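Local coordinates for iota-carrageenase (Alteromonas sp., PDB 1H80), which hydrolyses the beta-1,4 linkages inside iota-carrageenan, a sulfated galactan of red algal cell walls, with inversion of anomeric configuration, at residues Ser174-Ile179 and Ala199-Phe204; Asp10-Pro15 and Val140-Ile145. All blocks are in the same frame, centred on the assembly; numbering follows the deposited sequence.

Interaction 1. Residues Ser174-Ile179 and Ala199-Phe204; sequences SRNGII and ADNILF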
loop_
_atom_site.group_PDB
_atom_site.type_symbol
_atom_site.label_atom_id
_atom_site.label_comp_id
_atom_site.label_asym_id
_atom_site.label_seq_id
_atom_site.Cartn_x
_atom_site.Cartn_y
_atom_site.Cartn_z
ATOM N N SER A 174 -9.356 -5.111 10.308
ATOM C CA SER A 174 -10.036 -3.851 10.562
ATOM C C SER A 174 -11.310 -3.564 9.788
ATOM O O SER A 174 -11.540 -4.079 8.690
ATOM C CB SER A 174 -9.054 -2.687 10.391
ATOM O OG SER A 174 -8.682 -2.504 9.039
ATOM N N ARG A 175 -12.142 -2.729 10.399
ATOM C CA ARG A 175 -13.405 -2.320 9.812
ATOM C C ARG A 175 -13.696 -0.903 10.263
ATOM O O ARG A 175 -13.306 -0.499 11.359
ATOM C CB ARG A 175 -14.558 -3.187 10.312
ATOM C CG ARG A 175 -14.277 -4.655 10.444
ATOM C CD ARG A 175 -15.468 -5.310 11.131
ATOM N NE ARG A 175 -16.668 -5.301 10.300
ATOM C CZ ARG A 175 -16.862 -6.089 9.245
ATOM N NH1 ARG A 175 -15.936 -6.964 8.876
ATOM N NH2 ARG A 175 -17.988 -6.002 8.551
ATOM N N ASN A 176 -14.385 -0.160 9.408
ATOM C CA ASN A 176 -14.806 1.198 9.718
ATOM C C ASN A 176 -13.655 2.117 10.074
ATOM O O ASN A 176 -13.374 2.377 11.244
ATOM C CB ASN A 176 -15.826 1.161 10.859
ATOM C CG ASN A 176 -16.917 0.135 10.626
ATOM O OD1 ASN A 176 -17.349 -0.079 9.495
ATOM N ND2 ASN A 176 -17.374 -0.500 11.698
ATOM N N GLY A 177 -12.989 2.615 9.049
ATOM C CA GLY A 177 -11.871 3.497 9.298
ATOM C C GLY A 177 -11.592 4.410 8.134
ATOM O O GLY A 177 -12.103 4.224 7.031
ATOM N N ILE A 178 -10.787 5.426 8.409
ATOM C CA ILE A 178 -10.380 6.387 7.403
ATOM C C ILE A 178 -8.871 6.517 7.499
ATOM O O ILE A 178 -8.330 6.729 8.580
ATOM C CB ILE A 178 -10.995 7.780 7.655
ATOM C CG1 ILE A 178 -12.520 7.689 7.624
ATOM C CG2 ILE A 178 -10.484 8.770 6.611
ATOM C CD1 ILE A 178 -13.221 9.024 7.844
ATOM N N ILE A 179 -8.198 6.355 6.369
ATOM C CA ILE A 179 -6.744 6.502 6.308
ATOM C C ILE A 179 -6.578 7.583 5.256
ATOM O O ILE A 179 -6.900 7.379 4.084
ATOM C CB ILE A 179 -6.082 5.191 5.881
ATOM C CG1 ILE A 179 -6.324 4.143 6.969
ATOM C CG2 ILE A 179 -4.588 5.410 5.655
ATOM C CD1 ILE A 179 -5.870 2.750 6.604
ATOM N N ALA A 199 -9.963 -6.125 5.144
ATOM C CA ALA A 199 -10.567 -4.845 5.475
ATOM C C ALA A 199 -12.023 -4.770 5.059
ATOM O O ALA A 199 -12.428 -5.338 4.048
ATOM C CB ALA A 199 -9.783 -3.717 4.807
ATOM N N ASP A 200 -12.808 -4.061 5.859
ATOM C CA ASP A 200 -14.218 -3.868 5.574
ATOM C C ASP A 200 -14.578 -2.428 5.882
ATOM O O ASP A 200 -14.275 -1.927 6.960
ATOM C CB ASP A 200 -15.078 -4.795 6.433
ATOM C CG ASP A 200 -15.140 -6.206 5.891
ATOM O OD1 ASP A 200 -15.890 -6.441 4.918
ATOM O OD2 ASP A 200 -14.435 -7.078 6.435
ATOM N N ASN A 201 -15.198 -1.764 4.916
ATOM C CA ASN A 201 -15.644 -0.390 5.080
ATOM C C ASN A 201 -14.536 0.568 5.504
ATOM O O ASN A 201 -14.577 1.155 6.587
ATOM C CB ASN A 201 -16.787 -0.341 6.091
ATOM C CG ASN A 201 -17.561 0.950 6.025
ATOM O OD1 ASN A 201 -17.893 1.425 4.939
ATOM N ND2 ASN A 201 -17.868 1.523 7.184
ATOM N N ILE A 202 -13.547 0.715 4.636
ATOM C CA ILE A 202 -12.435 1.616 4.892
ATOM C C ILE A 202 -12.424 2.665 3.791
ATOM O O ILE A 202 -12.714 2.362 2.630
ATOM C CB ILE A 202 -11.077 0.876 4.860
ATOM C CG1 ILE A 202 -11.096 -0.320 5.819
ATOM C CG2 ILE A 202 -9.950 1.844 5.203
ATOM C CD1 ILE A 202 -11.302 0.043 7.277
ATOM N N LEU A 203 -12.122 3.902 4.165
ATOM C CA LEU A 203 -12.028 4.992 3.209
ATOM C C LEU A 203 -10.568 5.413 3.147
ATOM O O LEU A 203 -9.968 5.727 4.174
ATOM C CB LEU A 203 -12.888 6.185 3.645
ATOM C CG LEU A 203 -12.632 7.485 2.868
ATOM C CD1 LEU A 203 -12.982 7.297 1.398
ATOM C CD2 LEU A 203 -13.456 8.612 3.471
ATOM N N PHE A 204 -9.998 5.375 1.945
ATOM C CA PHE A 204 -8.610 5.780 1.704
ATOM C C PHE A 204 -8.729 7.082 0.927
ATOM O O PHE A 204 -9.358 7.124 -0.131
ATOM C CB PHE A 204 -7.888 4.732 0.858
ATOM C CG PHE A 204 -7.699 3.420 1.558
ATOM C CD1 PHE A 204 -6.674 3.256 2.484
ATOM C CD2 PHE A 204 -8.548 2.350 1.303
ATOM C CE1 PHE A 204 -6.494 2.045 3.145
ATOM C CE2 PHE A 204 -8.378 1.128 1.959
ATOM C CZ PHE A 204 -7.348 0.977 2.882
#
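Ile179, Asp200 and Leu203 bury the most surface where Ser174-Ile179 and Ala199-Phe204 run in parallel, one strand beside the next. Ile179 lies alongside Phe204, both side chains pointing the same way, and Ile179 CD1 comes 3.6 Å from Phe204 CE1. Phe204 also has CG2 of Ile202 over one face, near the rim. Ile202 CD1 reaches back to the corner and lies 3.5 Å from the backbone N of Gly177.

Leu203 bonds through its backbone on both sides. Its N-H goes to Gly177 O, and Leu203 O takes the N-H of Ile179 N at 2.9 Å, nearly in line with the carbonyl. Its side chain shares the other face of the sheet with Ile178 and also packs on Tyr6 and Phe236.

At the opposite end Asp200 forms a salt bridge, OD2 to Arg175 NH1 at 2.9 Å. The Arg175 chain bends at chi3 (68°), so the guanidinium folds back with Asp200 CB over one face. The two charged planes are 34° apart. Trp173 also bonds OD2, and Arg233 pairs with OD1, so the buried carboxylate has partners on both oxygens.

In both segments the chain turns a corner, at Asn176 and at Asp200-Asn201. There Asn201 ND2 donates to Asn176 OD1 at 2.9 Å. The acceptor lies in the Asn201 amide plane, but the two amides are turned 77° from each other. Asn201 ND2 also bonds Asp10 O. Asparagines at equivalent corners of neighbouring coils, joined by side-chain hydrogen bonds, are a known feature of the right-handed parallel beta-helix, the fold of this enzyme.

Interaction 2. Residues Asp10-Pro15 and Val140-Ile145; sequences DFYVAP and VRNYKI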
loop_
_atom_site.group_PDB
_atom_site.type_symbol
_atom_site.label_atom_id
_atom_site.label_comp_id
_atom_site.label_asym_id
_atom_site.label_seq_id
_atom_site.Cartn_x
_atom_site.Cartn_y
_atom_site.Cartn_z
ATOM N N ASP A 10 -19.751 7.531 7.868
ATOM C CA ASP A 10 -20.101 6.173 7.473
ATOM C C ASP A 10 -18.922 5.262 7.805
ATOM O O ASP A 10 -19.067 4.039 7.875
ATOM C CB ASP A 10 -20.365 6.080 5.968
ATOM C CG ASP A 10 -21.633 6.790 5.542
ATOM O OD1 ASP A 10 -22.566 6.900 6.364
ATOM O OD2 ASP A 10 -21.701 7.217 4.366
ATOM N N PHE A 11 -17.757 5.867 8.018
ATOM C CA PHE A 11 -16.543 5.110 8.296
ATOM C C PHE A 11 -16.002 5.304 9.699
ATOM O O PHE A 11 -15.650 4.345 10.380
ATOM C CB PHE A 11 -15.448 5.514 7.306
ATOM C CG PHE A 11 -15.847 5.369 5.873
ATOM C CD1 PHE A 11 -15.749 4.140 5.232
ATOM C CD2 PHE A 11 -16.334 6.461 5.165
ATOM C CE1 PHE A 11 -16.130 3.996 3.903
ATOM C CE2 PHE A 11 -16.721 6.329 3.832
ATOM C CZ PHE A 11 -16.618 5.093 3.200
ATOM N N TYR A 12 -15.930 6.557 10.124
ATOM C CA TYR A 12 -15.379 6.878 11.430
ATOM C C TYR A 12 -16.264 7.832 12.212
ATOM O O TYR A 12 -16.755 8.819 11.670
ATOM C CB TYR A 12 -13.999 7.509 11.250
ATOM C CG TYR A 12 -13.372 7.987 12.536
ATOM C CD1 TYR A 12 -12.940 7.083 13.499
ATOM C CD2 TYR A 12 -13.239 9.350 12.801
ATOM C CE1 TYR A 12 -12.392 7.517 14.699
ATOM C CE2 TYR A 12 -12.691 9.797 13.997
ATOM C CZ TYR A 12 -12.271 8.875 14.942
ATOM O OH TYR A 12 -11.735 9.308 16.130
ATOM N N VAL A 13 -16.455 7.525 13.488
ATOM C CA VAL A 13 -17.255 8.361 14.372
ATOM C C VAL A 13 -16.348 8.808 15.506
ATOM O O VAL A 13 -15.876 7.992 16.302
ATOM C CB VAL A 13 -18.451 7.586 14.948
ATOM C CG1 VAL A 13 -19.219 8.470 15.929
ATOM C CG2 VAL A 13 -19.358 7.139 13.817
ATOM N N ALA A 14 -16.095 10.109 15.562
ATOM C CA ALA A 14 -15.232 10.675 16.586
ATOM C C ALA A 14 -15.909 10.707 17.948
ATOM O O ALA A 14 -17.136 10.701 18.046
ATOM C CB ALA A 14 -14.821 12.086 16.186
ATOM N N PRO A 15 -15.112 10.726 19.023
ATOM C CA PRO A 15 -15.707 10.770 20.358
ATOM C C PRO A 15 -16.305 12.156 20.578
ATOM O O PRO A 15 -15.802 13.143 20.041
ATOM C CB PRO A 15 -14.520 10.489 21.278
ATOM C CG PRO A 15 -13.354 11.016 20.513
ATOM C CD PRO A 15 -13.647 10.590 19.092
ATOM N N VAL A 140 -8.976 -3.802 14.722
ATOM C CA VAL A 140 -9.305 -2.441 15.109
ATOM C C VAL A 140 -10.511 -1.969 14.310
ATOM O O VAL A 140 -10.620 -2.241 13.117
ATOM C CB VAL A 140 -8.095 -1.488 14.878
ATOM C CG1 VAL A 140 -7.622 -1.562 13.436
ATOM C CG2 VAL A 140 -8.477 -0.060 15.236
ATOM N N ARG A 141 -11.433 -1.291 14.989
ATOM C CA ARG A 141 -12.634 -0.769 14.344
ATOM C C ARG A 141 -12.879 0.645 14.814
ATOM O O ARG A 141 -12.597 0.979 15.968
ATOM C CB ARG A 141 -13.852 -1.619 14.679
ATOM C CG ARG A 141 -13.690 -3.064 14.299
ATOM C CD ARG A 141 -14.965 -3.838 14.533
ATOM N NE ARG A 141 -14.721 -5.260 14.345
ATOM C CZ ARG A 141 -15.642 -6.203 14.486
ATOM N NH1 ARG A 141 -16.888 -5.881 14.815
ATOM N NH2 ARG A 141 -15.310 -7.472 14.306
ATOM N N ASN A 142 -13.427 1.450 13.908
ATOM C CA ASN A 142 -13.731 2.855 14.128
ATOM C C ASN A 142 -12.438 3.598 14.401
ATOM O O ASN A 142 -12.132 3.977 15.535
ATOM C CB ASN A 142 -14.709 3.052 15.283
ATOM C CG ASN A 142 -15.269 4.452 15.303
ATOM O OD1 ASN A 142 -15.587 5.005 14.251
ATOM N ND2 ASN A 142 -15.387 5.036 16.484
ATOM N N TYR A 143 -11.676 3.800 13.338
ATOM C CA TYR A 143 -10.397 4.461 13.475
ATOM C C TYR A 143 -10.112 5.458 12.378
ATOM O O TYR A 143 -10.733 5.445 11.318
ATOM C CB TYR A 143 -9.274 3.420 13.512
ATOM C CG TYR A 143 -9.092 2.631 12.234
ATOM C CD1 TYR A 143 -9.853 1.488 11.973
ATOM C CD2 TYR A 143 -8.118 2.997 11.311
ATOM C CE1 TYR A 143 -9.634 0.724 10.820
ATOM C CE2 TYR A 143 -7.892 2.246 10.162
ATOM C CZ TYR A 143 -8.647 1.113 9.925
ATOM O OH TYR A 143 -8.376 0.359 8.809
ATOM N N LYS A 144 -9.154 6.331 12.652
ATOM C CA LYS A 144 -8.758 7.342 11.697
ATOM C C LYS A 144 -7.267 7.586 11.842
ATOM O O LYS A 144 -6.779 7.849 12.939
ATOM C CB LYS A 144 -9.536 8.635 11.949
ATOM C CG LYS A 144 -9.275 9.730 10.932
ATOM C CD LYS A 144 -10.052 10.992 11.306
ATOM C CE LYS A 144 -9.885 12.081 10.264
ATOM N NZ LYS A 144 -10.574 13.332 10.698
ATOM N N ILE A 145 -6.547 7.448 10.735
ATOM C CA ILE A 145 -5.102 7.677 10.690
ATOM C C ILE A 145 -4.968 8.752 9.618
ATOM O O ILE A 145 -5.394 8.564 8.480
ATOM C CB ILE A 145 -4.362 6.389 10.312
ATOM C CG1 ILE A 145 -4.531 5.374 11.447
ATOM C CG2 ILE A 145 -2.880 6.680 10.071
ATOM C CD1 ILE A 145 -3.993 3.987 11.136
HETATM O O HOH W 1 -17.593 3.603 12.855
#
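Asn142 OD1 is gripped by two donors. Val13 N donates to Asn142 OD1 at 2.8 Å, in the carbonyl plane on a lone pair, and nearly straight (166°). A water donates to Asn142 OD1 at 2.8 Å, and also to Phe11 O. The other end of the same amide donates from Asn142 ND2 to Val13 O at 3.0 Å. One side chain therefore bonds both the N-H and the C=O of Val13, which fixes the amide edge-on to the backbone and sets its rotation. Asn142 CG is anti to its backbone N (chi1 -167°), a turn that brings the amide up to Val13. Asn110 also bonds ND2. With an alanine here, the N-H and C=O of Val13 and the ND2 partner Asn110 would probably be left without their mate, and the water would lose one acceptor.

Tyr12 lies against Tyr143 and Lys144. Lys144 CB sits over the centre of the Tyr12 ring, 3.8 Å from the centroid, in a CH-pi contact. Asn142 C lies at the ring edge, in its plane. Here an N-terminal loop segment packs along the outside of a parallel beta-helix and pairs with an asparagine at a corner of one coil.

From the N terminus, the loop segment 10-15 comes first. Interaction 2 closes a long loop of 124 residues by bringing it onto the corner at 140-145. Interaction 1 follows in series. It closes a short loop of 19 residues, joining 174-179 to 199-204 on the next coil. The loops neither nest nor cross. The two contacts are neighbours, with centres about 8 Å apart, and they meet in the sheet that holds strands 143-151, 177-185 and 202-210. Ile178 O probably bonds Ile145 N there. Phe11 O packs on Asn176 CB, and the backbone O of Asp10 meets the Asn201 corner. The N-terminal segment thus spans three successive corners and ties their coils together from outside.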